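Type IV secretion system protein VirB11 (Brucella suis, PDB 2GZA) probably hydrolyses ATP as the hexameric cytoplasmic ATPase of the VirB type IV secretion system, a system that could be required to establish the bacterial replication niche in the host. Local coordinates at residues Tyr319-His329 with His339-Lys350; Pro253-Arg262 with His277-His285. All coordinates share one frame; numbering follows the deposited sequence.

How the contacts relate
Contact 2 comes first along the chain, and its two strands are joined by helix 265-274; contact 1 follows as a hairpin near the C-terminus. Their centres lie about 14 Å apart and their nearest atoms about 6 Å, without touching. Strand 281-285 of contact 2 and strands 324-331 and 339-345 of contact 1 belong to one mixed sheet, built around strand 178-182, which leads to the predicted ATP-binding loop. Strand 255-258 runs near-parallel (20°) beside strand 281-285, joined by side chains and water rather than a regular ladder. It thereby carries the sheet toward strands 205-209 and 222-226, in the order expected of a RecA-like P-loop ATPase. Both contacts also reach a neighbouring subunit.

Contact 1. Residues Tyr319-His329 with His339-Lys350; sequences YLVVDVVVHVH and HISEVWYDPNTK
The beta hairpin of strands 324-331 and 339-345 pairs Val325 with Trp344 through two backbone bonds, Val325 N to Trp344 O (3.1 Å) and Trp344 N to Val325 O (2.9 Å). With CG anti to the backbone N (chi1 -180°), the indole extends toward the end of helix 311-321. There Trp344 CH2 meets Tyr319 CD2 at 3.8 Å; the ring planes lie 25° apart but barely overlap, and Phe293 packs against both. On the other face of the sheet, Val326 CG1 touches Ile340 CG2 at 3.8 Å, and Val326 also packs on Leu168 of helix 164-173. This pairing is interrupted by a beta bulge: His327 O accepts from Ser341 N while His327 N donates to Glu342 O, so two residues stand opposite one. Regular pairing resumes at Val328 and Ile340, and His329 N then reaches His339 O at 2.9 Å; the two side chains lie side by side, pointing the same way, with ring planes 86° apart. At the far end Lys350, its chain extended, carries NZ to Asp323 OD1 (2.7 Å) in a salt bridge on the syn lone pair. Asp323 OD2 takes the amide of Val177, just before strand 178-182, which leads to the predicted ATP-binding loop.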
loop_
_atom_site.group_PDB
_atom_site.type_symbol
_atom_site.label_atom_id
_atom_site.label_comp_id
_atom_site.label_asym_id
_atom_site.label_seq_id
_atom_site.Cartn_x
_atom_site.Cartn_y
_atom_site.Cartn_z
ATOM N N TYR C 319 -5.419 6.074 22.749
ATOM C CA TYR C 319 -5.861 5.475 24.001
ATOM C C TYR C 319 -4.763 5.348 25.051
ATOM O O TYR C 319 -5.049 5.391 26.248
ATOM C CB TYR C 319 -6.525 4.115 23.772
ATOM C CG TYR C 319 -7.871 4.167 23.068
ATOM C CD1 TYR C 319 -8.204 3.226 22.098
ATOM C CD2 TYR C 319 -8.811 5.155 23.373
ATOM C CE1 TYR C 319 -9.432 3.266 21.445
ATOM C CE2 TYR C 319 -10.039 5.203 22.722
ATOM C CZ TYR C 319 -10.341 4.253 21.763
ATOM O OH TYR C 319 -11.560 4.291 21.121
ATOM N N LEU C 320 -3.519 5.190 24.606
ATOM C CA LEU C 320 -2.380 5.110 25.511
ATOM C C LEU C 320 -2.011 6.466 26.083
ATOM O O LEU C 320 -1.455 6.556 27.177
ATOM C CB LEU C 320 -1.185 4.507 24.784
ATOM C CG LEU C 320 -1.255 3.002 24.526
ATOM C CD1 LEU C 320 -0.144 2.589 23.603
ATOM C CD2 LEU C 320 -1.193 2.202 25.822
ATOM N N VAL C 321 -2.346 7.512 25.343
ATOM C CA VAL C 321 -1.889 8.862 25.618
ATOM C C VAL C 321 -2.988 9.729 26.241
ATOM O O VAL C 321 -2.711 10.554 27.108
ATOM C CB VAL C 321 -1.343 9.483 24.313
ATOM C CG1 VAL C 321 -1.519 10.990 24.282
ATOM C CG2 VAL C 321 0.100 9.087 24.125
ATOM N N VAL C 322 -4.228 9.538 25.807
ATOM C CA VAL C 322 -5.341 10.382 26.250
ATOM C C VAL C 322 -6.113 9.701 27.363
ATOM O O VAL C 322 -6.727 8.659 27.146
ATOM C CB VAL C 322 -6.318 10.752 25.080
ATOM C CG1 VAL C 322 -7.511 11.540 25.600
ATOM C CG2 VAL C 322 -5.600 11.554 24.002
ATOM N N ASP C 323 -6.087 10.298 28.547
ATOM C CA ASP C 323 -6.696 9.699 29.729
ATOM C C ASP C 323 -8.172 10.050 29.846
ATOM O O ASP C 323 -9.006 9.175 30.088
ATOM C CB ASP C 323 -5.954 10.123 30.993
ATOM C CG ASP C 323 -4.546 9.581 31.045
ATOM O OD1 ASP C 323 -4.386 8.354 30.882
ATOM O OD2 ASP C 323 -3.603 10.385 31.247
ATOM N N VAL C 324 -8.494 11.331 29.683
ATOM C CA VAL C 324 -9.850 11.811 29.883
ATOM C C VAL C 324 -10.296 12.666 28.702
ATOM O O VAL C 324 -9.529 13.467 28.181
ATOM C CB VAL C 324 -9.978 12.622 31.204
ATOM C CG1 VAL C 324 -11.398 13.131 31.404
ATOM C CG2 VAL C 324 -9.545 11.787 32.404
ATOM N N VAL C 325 -11.537 12.472 28.269
ATOM C CA VAL C 325 -12.175 13.368 27.310
ATOM C C VAL C 325 -13.448 13.923 27.945
ATOM O O VAL C 325 -14.355 13.163 28.296
ATOM C CB VAL C 325 -12.540 12.663 25.962
ATOM C CG1 VAL C 325 -13.233 13.639 25.002
ATOM C CG2 VAL C 325 -11.315 12.057 25.300
ATOM N N VAL C 326 -13.506 15.242 28.101
ATOM C CA VAL C 326 -14.697 15.908 28.626
ATOM C C VAL C 326 -15.432 16.582 27.484
ATOM O O VAL C 326 -14.875 17.449 26.820
ATOM C CB VAL C 326 -14.355 17.000 29.655
ATOM C CG1 VAL C 326 -15.587 17.334 30.496
ATOM C CG2 VAL C 326 -13.184 16.586 30.534
ATOM N N HIS C 327 -16.678 16.186 27.250
ATOM C CA HIS C 327 -17.458 16.779 26.169
ATOM C C HIS C 327 -18.439 17.812 26.683
ATOM O O HIS C 327 -19.225 17.532 27.575
ATOM C CB HIS C 327 -18.187 15.717 25.350
ATOM C CG HIS C 327 -19.047 16.284 24.260
ATOM N ND1 HIS C 327 -18.522 16.897 23.145
ATOM C CD2 HIS C 327 -20.393 16.342 24.119
ATOM C CE1 HIS C 327 -19.509 17.305 22.363
ATOM N NE2 HIS C 327 -20.655 16.980 22.931
ATOM N N VAL C 328 -18.382 19.006 26.110
ATOM C CA VAL C 328 -19.310 20.082 26.462
ATOM C C VAL C 328 -20.377 20.259 25.389
ATOM O O VAL C 328 -20.079 20.243 24.195
ATOM C CB VAL C 328 -18.603 21.439 26.654
ATOM C CG1 VAL C 328 -19.564 22.438 27.282
ATOM C CG2 VAL C 328 -17.373 21.301 27.517
ATOM N N HIS C 329 -21.625 20.438 25.832
ATOM C CA HIS C 329 -22.721 20.747 24.920
ATOM C C HIS C 329 -23.453 22.016 25.310
ATOM O O HIS C 329 -23.680 22.275 26.491
ATOM C CB HIS C 329 -23.737 19.626 24.795
ATOM C CG HIS C 329 -24.946 20.013 23.995
ATOM N ND1 HIS C 329 -26.222 20.021 24.520
ATOM C CD2 HIS C 329 -25.065 20.450 22.719
ATOM C CE1 HIS C 329 -27.079 20.412 23.591
ATOM N NE2 HIS C 329 -26.401 20.685 22.491
ATOM N N HIS C 339 -23.668 22.656 29.615
ATOM C CA HIS C 339 -23.462 21.471 30.447
ATOM C C HIS C 339 -22.490 20.461 29.837
ATOM O O HIS C 339 -22.128 20.560 28.669
ATOM C CB HIS C 339 -24.805 20.810 30.747
ATOM C CG HIS C 339 -25.402 20.114 29.569
ATOM N ND1 HIS C 339 -26.089 20.783 28.580
ATOM C CD2 HIS C 339 -25.401 18.811 29.214
ATOM C CE1 HIS C 339 -26.496 19.918 27.668
ATOM N NE2 HIS C 339 -26.090 18.714 28.029
ATOM N N ILE C 340 -22.074 19.491 30.648
ATOM C CA ILE C 340 -21.245 18.391 30.188
ATOM C C ILE C 340 -22.122 17.184 29.887
ATOM O O ILE C 340 -22.949 16.791 30.703
ATOM C CB ILE C 340 -20.158 18.040 31.216
ATOM C CG1 ILE C 340 -19.292 19.269 31.502
ATOM C CG2 ILE C 340 -19.312 16.857 30.729
ATOM C CD1 ILE C 340 -18.283 19.079 32.608
ATOM N N SER C 341 -21.930 16.616 28.702
ATOM C CA SER C 341 -22.702 15.473 28.222
ATOM C C SER C 341 -22.137 14.156 28.726
ATOM O O SER C 341 -22.880 13.287 29.175
ATOM C CB SER C 341 -22.701 15.446 26.692
ATOM O OG SER C 341 -23.243 16.630 26.145
ATOM N N GLU C 342 -20.818 14.020 28.635
ATOM C CA GLU C 342 -20.134 12.769 28.907
ATOM C C GLU C 342 -18.725 13.066 29.389
ATOM O O GLU C 342 -18.106 14.032 28.954
ATOM C CB GLU C 342 -20.082 11.924 27.625
ATOM C CG GLU C 342 -19.483 10.517 27.782
ATOM C CD GLU C 342 -19.278 9.788 26.449
ATOM O OE1 GLU C 342 -18.614 8.722 26.461
ATOM O OE2 GLU C 342 -19.767 10.268 25.394
ATOM N N VAL C 343 -18.238 12.239 30.302
ATOM C CA VAL C 343 -16.834 12.222 30.670
ATOM C C VAL C 343 -16.336 10.822 30.364
ATOM O O VAL C 343 -16.851 9.839 30.895
ATOM C CB VAL C 343 -16.610 12.554 32.153
ATOM C CG1 VAL C 343 -15.153 12.364 32.523
ATOM C CG2 VAL C 343 -17.060 13.972 32.455
ATOM N N TRP C 344 -15.353 10.735 29.486
ATOM C CA TRP C 344 -14.799 9.461 29.104
ATOM C C TRP C 344 -13.509 9.223 29.887
ATOM O O TRP C 344 -12.623 10.076 29.920
ATOM C CB TRP C 344 -14.581 9.432 27.586
ATOM C CG TRP C 344 -14.016 8.154 27.079
ATOM C CD1 TRP C 344 -14.713 7.103 26.567
ATOM C CD2 TRP C 344 -12.634 7.785 27.034
ATOM N NE1 TRP C 344 -13.849 6.097 26.207
ATOM C CE2 TRP C 344 -12.567 6.488 26.484
ATOM C CE3 TRP C 344 -11.443 8.421 27.411
ATOM C CZ2 TRP C 344 -11.361 5.811 26.303
ATOM C CZ3 TRP C 344 -10.237 7.747 27.229
ATOM C CH2 TRP C 344 -10.207 6.452 26.680
ATOM N N TYR C 345 -13.428 8.065 30.529
ATOM C CA TYR C 345 -12.244 7.644 31.262
ATOM C C TYR C 345 -12.222 6.124 31.296
ATOM O O TYR C 345 -13.130 5.505 31.841
ATOM C CB TYR C 345 -12.258 8.241 32.672
ATOM C CG TYR C 345 -11.095 7.854 33.553
ATOM C CD1 TYR C 345 -9.782 8.118 33.173
ATOM C CD2 TYR C 345 -11.310 7.246 34.786
ATOM C CE1 TYR C 345 -8.713 7.772 33.997
ATOM C CE2 TYR C 345 -10.247 6.892 35.614
ATOM C CZ TYR C 345 -8.956 7.158 35.213
ATOM O OH TYR C 345 -7.911 6.812 36.036
ATOM N N ASP C 346 -11.196 5.524 30.700
ATOM C CA ASP C 346 -11.093 4.070 30.634
ATOM C C ASP C 346 -9.652 3.554 30.802
ATOM O O ASP C 346 -9.048 3.088 29.836
ATOM C CB ASP C 346 -11.721 3.570 29.325
ATOM C CG ASP C 346 -12.018 2.081 29.332
ATOM O OD1 ASP C 346 -11.910 1.424 30.394
ATOM O OD2 ASP C 346 -12.367 1.563 28.255
ATOM N N PRO C 347 -9.109 3.617 32.036
ATOM C CA PRO C 347 -7.728 3.190 32.301
ATOM C C PRO C 347 -7.548 1.690 32.083
ATOM O O PRO C 347 -6.431 1.215 31.872
ATOM C CB PRO C 347 -7.520 3.552 33.773
ATOM C CG PRO C 347 -8.884 3.618 34.349
ATOM C CD PRO C 347 -9.786 4.087 33.255
ATOM N N ASN C 348 -8.665 0.973 32.126
ATOM C CA ASN C 348 -8.715 -0.452 31.855
ATOM C C ASN C 348 -8.388 -0.813 30.408
ATOM O O ASN C 348 -7.898 -1.903 30.147
ATOM C CB ASN C 348 -10.093 -1.015 32.232
ATOM C CG ASN C 348 -10.175 -1.436 33.697
ATOM O OD1 ASN C 348 -9.499 -2.368 34.125
ATOM N ND2 ASN C 348 -11.022 -0.762 34.459
ATOM N N THR C 349 -8.667 0.081 29.464
ATOM C CA THR C 349 -8.321 -0.199 28.078
ATOM C C THR C 349 -6.918 0.304 27.810
ATOM O O THR C 349 -6.141 -0.348 27.119
ATOM C CB THR C 349 -9.388 0.357 27.075
ATOM O OG1 THR C 349 -10.676 -0.173 27.406
ATOM C CG2 THR C 349 -9.072 -0.044 25.634
ATOM N N LYS C 350 -6.604 1.461 28.365
ATOM C CA LYS C 350 -5.226 1.888 28.410
ATOM C C LYS C 350 -4.404 0.684 28.904
ATOM O O LYS C 350 -3.419 0.311 28.285
ATOM C CB LYS C 350 -5.076 3.097 29.333
ATOM C CG LYS C 350 -3.706 3.702 29.328
ATOM C CD LYS C 350 -3.696 4.982 30.105
ATOM C CE LYS C 350 -2.281 5.409 30.380
ATOM N NZ LYS C 350 -2.204 6.861 30.581
#

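Contact 2. Residues Pro253-Arg262 with His277-His285; sequences PTRILLAELR and HGGSITSCH
Ile256 lays its CD1 methyl over one face of the His277 imidazole, 4.1 Å from the ring centroid, with Val272 of helix 265-274 touching both residues. Next to it Arg255 bends at chi2 and chi3, so that its guanidinium edge turns to Gly279 O. NE (2.8 Å) and NH2 (3.2 Å) grip that one oxygen side-on, while NH2 also reaches Val172 O and NH1 reaches Gln203 OE1. Farther along, the Leu257 and Ile281 side chains lie side by side, pointing the same way, with CD2 of Leu257 4.0 Å from CB of Ile281. A water bridges the backbones here, donating to Ile256 O and Ile281 O and accepting from Leu258 N. Beyond it, Thr282 OG1 donates to Leu258 O (2.8 Å) from above the carbonyl plane. Ser283 OG, placed between its own backbone N and carbonyl carbon (chi1 76°), donates to Ala259 O (2.7 Å) on a lone pair. Leu261 N then makes a nearly straight backbone bond to Ser283 O at 3.0 Å. Strand 281-285 ends at His285, beside Thr184 and Lys188 of the predicted ATP site. Near-parallel neighbouring strands linked through helix 265-274 have the connection of a beta-alpha-beta crossover, the building unit of the P-loop NTPase fold, here bridged by water and hydroxyls.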
loop_
_atom_site.group_PDB
_atom_site.type_symbol
_atom_site.label_atom_id
_atom_site.label_comp_id
_atom_site.label_asym_id
_atom_site.label_seq_id
_atom_site.Cartn_x
_atom_site.Cartn_y
_atom_site.Cartn_z
ATOM N N PRO C 253 9.192 22.162 30.823
ATOM C CA PRO C 253 7.894 22.461 31.387
ATOM C C PRO C 253 7.438 21.320 32.277
ATOM O O PRO C 253 7.918 20.201 32.137
ATOM C CB PRO C 253 6.996 22.585 30.153
ATOM C CG PRO C 253 7.611 21.685 29.143
ATOM C CD PRO C 253 9.088 21.634 29.448
ATOM N N THR C 254 6.544 21.620 33.206
ATOM C CA THR C 254 5.875 20.586 33.956
ATOM C C THR C 254 4.707 20.085 33.099
ATOM O O THR C 254 4.552 18.878 32.918
ATOM C CB THR C 254 5.398 21.077 35.330
ATOM O OG1 THR C 254 6.384 21.942 35.906
ATOM C CG2 THR C 254 5.163 19.901 36.251
ATOM N N ARG C 255 3.898 21.001 32.570
ATOM C CA ARG C 255 2.891 20.630 31.572
ATOM C C ARG C 255 2.857 21.558 30.367
ATOM O O ARG C 255 3.241 22.735 30.451
ATOM C CB ARG C 255 1.482 20.446 32.154
ATOM C CG ARG C 255 1.182 21.168 33.453
ATOM C CD ARG C 255 0.996 20.170 34.595
ATOM N NE ARG C 255 -0.287 19.484 34.474
ATOM C CZ ARG C 255 -0.944 18.909 35.475
ATOM N NH1 ARG C 255 -0.455 18.920 36.703
ATOM N NH2 ARG C 255 -2.103 18.320 35.238
ATOM N N ILE C 256 2.405 21.000 29.246
ATOM C CA ILE C 256 2.241 21.733 28.002
ATOM C C ILE C 256 0.761 21.905 27.734
ATOM O O ILE C 256 -0.001 20.939 27.783
ATOM C CB ILE C 256 2.930 20.991 26.839
ATOM C CG1 ILE C 256 4.431 20.876 27.116
ATOM C CG2 ILE C 256 2.707 21.719 25.531
ATOM C CD1 ILE C 256 5.103 19.652 26.530
ATOM N N LEU C 257 0.359 23.144 27.478
ATOM C CA LEU C 257 -1.040 23.481 27.298
ATOM C C LEU C 257 -1.248 24.011 25.894
ATOM O O LEU C 257 -1.123 25.207 25.638
ATOM C CB LEU C 257 -1.490 24.472 28.367
ATOM C CG LEU C 257 -1.183 24.040 29.805
ATOM C CD1 LEU C 257 -1.322 25.218 30.773
ATOM C CD2 LEU C 257 -2.054 22.862 30.236
ATOM N N LEU C 258 -1.525 23.085 24.981
ATOM C CA LEU C 258 -1.884 23.406 23.605
ATOM C C LEU C 258 -3.358 23.778 23.567
ATOM O O LEU C 258 -4.205 22.955 23.904
ATOM C CB LEU C 258 -1.653 22.188 22.712
ATOM C CG LEU C 258 -1.154 22.317 21.266
ATOM C CD1 LEU C 258 -1.621 21.111 20.473
ATOM C CD2 LEU C 258 -1.573 23.593 20.562
ATOM N N ALA C 259 -3.660 25.004 23.158
ATOM C CA ALA C 259 -5.038 25.479 23.114
ATOM C C ALA C 259 -5.957 24.503 22.384
ATOM O O ALA C 259 -7.013 24.141 22.894
ATOM C CB ALA C 259 -5.114 26.857 22.480
ATOM N N GLU C 260 -5.533 24.054 21.207
ATOM C CA GLU C 260 -6.415 23.308 20.314
ATOM C C GLU C 260 -5.659 22.370 19.378
ATOM O O GLU C 260 -4.650 22.746 18.788
ATOM C CB GLU C 260 -7.249 24.283 19.487
ATOM C CG GLU C 260 -8.541 23.700 18.975
ATOM C CD GLU C 260 -9.253 24.625 18.021
ATOM O OE1 GLU C 260 -9.868 24.106 17.072
ATOM O OE2 GLU C 260 -9.194 25.860 18.209
ATOM N N LEU C 261 -6.161 21.146 19.253
ATOM C CA LEU C 261 -5.666 20.187 18.266
ATOM C C LEU C 261 -6.514 20.271 16.998
ATOM O O LEU C 261 -7.739 20.143 17.049
ATOM C CB LEU C 261 -5.699 18.764 18.822
ATOM C CG LEU C 261 -4.586 18.314 19.777
ATOM C CD1 LEU C 261 -4.922 16.993 20.452
ATOM C CD2 LEU C 261 -3.240 18.220 19.064
ATOM N N ARG C 262 -5.865 20.476 15.858
ATOM C CA ARG C 262 -6.596 20.800 14.629
ATOM C C ARG C 262 -6.159 20.018 13.400
ATOM O O ARG C 262 -6.970 19.757 12.514
ATOM C CB ARG C 262 -6.521 22.297 14.361
ATOM C CG ARG C 262 -7.025 23.105 15.537
ATOM C CD ARG C 262 -6.625 24.584 15.481
ATOM N NE ARG C 262 -6.963 25.198 14.198
ATOM C CZ ARG C 262 -8.214 25.189 13.708
ATOM N NH1 ARG C 262 -9.218 24.615 14.390
ATOM N NH2 ARG C 262 -8.507 25.737 12.572
ATOM N N HIS C 277 5.511 13.620 29.086
ATOM C CA HIS C 277 5.054 14.927 29.533
ATOM C C HIS C 277 3.608 14.827 29.959
ATOM O O HIS C 277 2.695 15.036 29.164
ATOM C CB HIS C 277 5.229 15.969 28.438
ATOM C CG HIS C 277 6.577 16.606 28.449
ATOM N ND1 HIS C 277 7.629 16.126 27.706
ATOM C CD2 HIS C 277 7.053 17.664 29.142
ATOM C CE1 HIS C 277 8.694 16.877 27.922
ATOM N NE2 HIS C 277 8.371 17.819 28.789
ATOM N N GLY C 278 3.403 14.486 31.224
ATOM C CA GLY C 278 2.061 14.273 31.747
ATOM C C GLY C 278 1.313 15.563 32.034
ATOM O O GLY C 278 1.888 16.649 31.968
ATOM N N GLY C 279 0.021 15.442 32.322
ATOM C CA GLY C 279 -0.779 16.564 32.785
ATOM C C GLY C 279 -1.189 17.595 31.758
ATOM O O GLY C 279 -1.628 18.688 32.123
ATOM N N SER C 280 -1.048 17.249 30.485
ATOM C CA SER C 280 -1.485 18.113 29.388
ATOM C C SER C 280 -2.997 18.276 29.353
ATOM O O SER C 280 -3.745 17.342 29.629
ATOM C CB SER C 280 -1.024 17.556 28.044
ATOM O OG SER C 280 0.377 17.695 27.878
ATOM N N ILE C 281 -3.431 19.483 29.017
ATOM C CA ILE C 281 -4.830 19.784 28.783
ATOM C C ILE C 281 -4.881 20.444 27.420
ATOM O O ILE C 281 -4.084 21.337 27.129
ATOM C CB ILE C 281 -5.420 20.709 29.879
ATOM C CG1 ILE C 281 -5.222 20.102 31.268
ATOM C CG2 ILE C 281 -6.909 20.984 29.634
ATOM C CD1 ILE C 281 -5.305 21.116 32.399
ATOM N N THR C 282 -5.794 19.975 26.578
ATOM C CA THR C 282 -6.007 20.552 25.253
ATOM C C THR C 282 -7.491 20.515 24.895
ATOM O O THR C 282 -8.312 20.046 25.684
ATOM C CB THR C 282 -5.146 19.838 24.179
ATOM O OG1 THR C 282 -5.280 20.511 22.923
ATOM C CG2 THR C 282 -5.546 18.378 24.017
ATOM N N SER C 283 -7.842 21.015 23.717
ATOM C CA SER C 283 -9.222 20.946 23.260
ATOM C C SER C 283 -9.325 20.436 21.826
ATOM O O SER C 283 -8.331 20.378 21.098
ATOM C CB SER C 283 -9.896 22.304 23.374
ATOM O OG SER C 283 -9.451 23.157 22.341
ATOM N N CYS C 284 -10.545 20.089 21.422
ATOM C CA CYS C 284 -10.805 19.574 20.096
ATOM C C CYS C 284 -12.289 19.738 19.782
ATOM O O CYS C 284 -13.135 19.358 20.581
ATOM C CB CYS C 284 -10.393 18.097 20.044
ATOM S SG CYS C 284 -10.614 17.249 18.467
ATOM N N HIS C 285 -12.604 20.325 18.629
ATOM C CA HIS C 285 -13.984 20.357 18.129
ATOM C C HIS C 285 -14.437 18.945 17.809
ATOM O O HIS C 285 -13.839 18.290 16.959
ATOM C CB HIS C 285 -14.103 21.204 16.858
ATOM C CG HIS C 285 -13.645 22.614 17.023
ATOM N ND1 HIS C 285 -14.461 23.609 17.511
ATOM C CD2 HIS C 285 -12.451 23.193 16.765
ATOM C CE1 HIS C 285 -13.786 24.742 17.553
ATOM N NE2 HIS C 285 -12.567 24.518 17.103
HETATM O O HOH W 1 2.523 17.740 29.685
HETATM O O HOH W 2 -1.882 20.348 25.693
#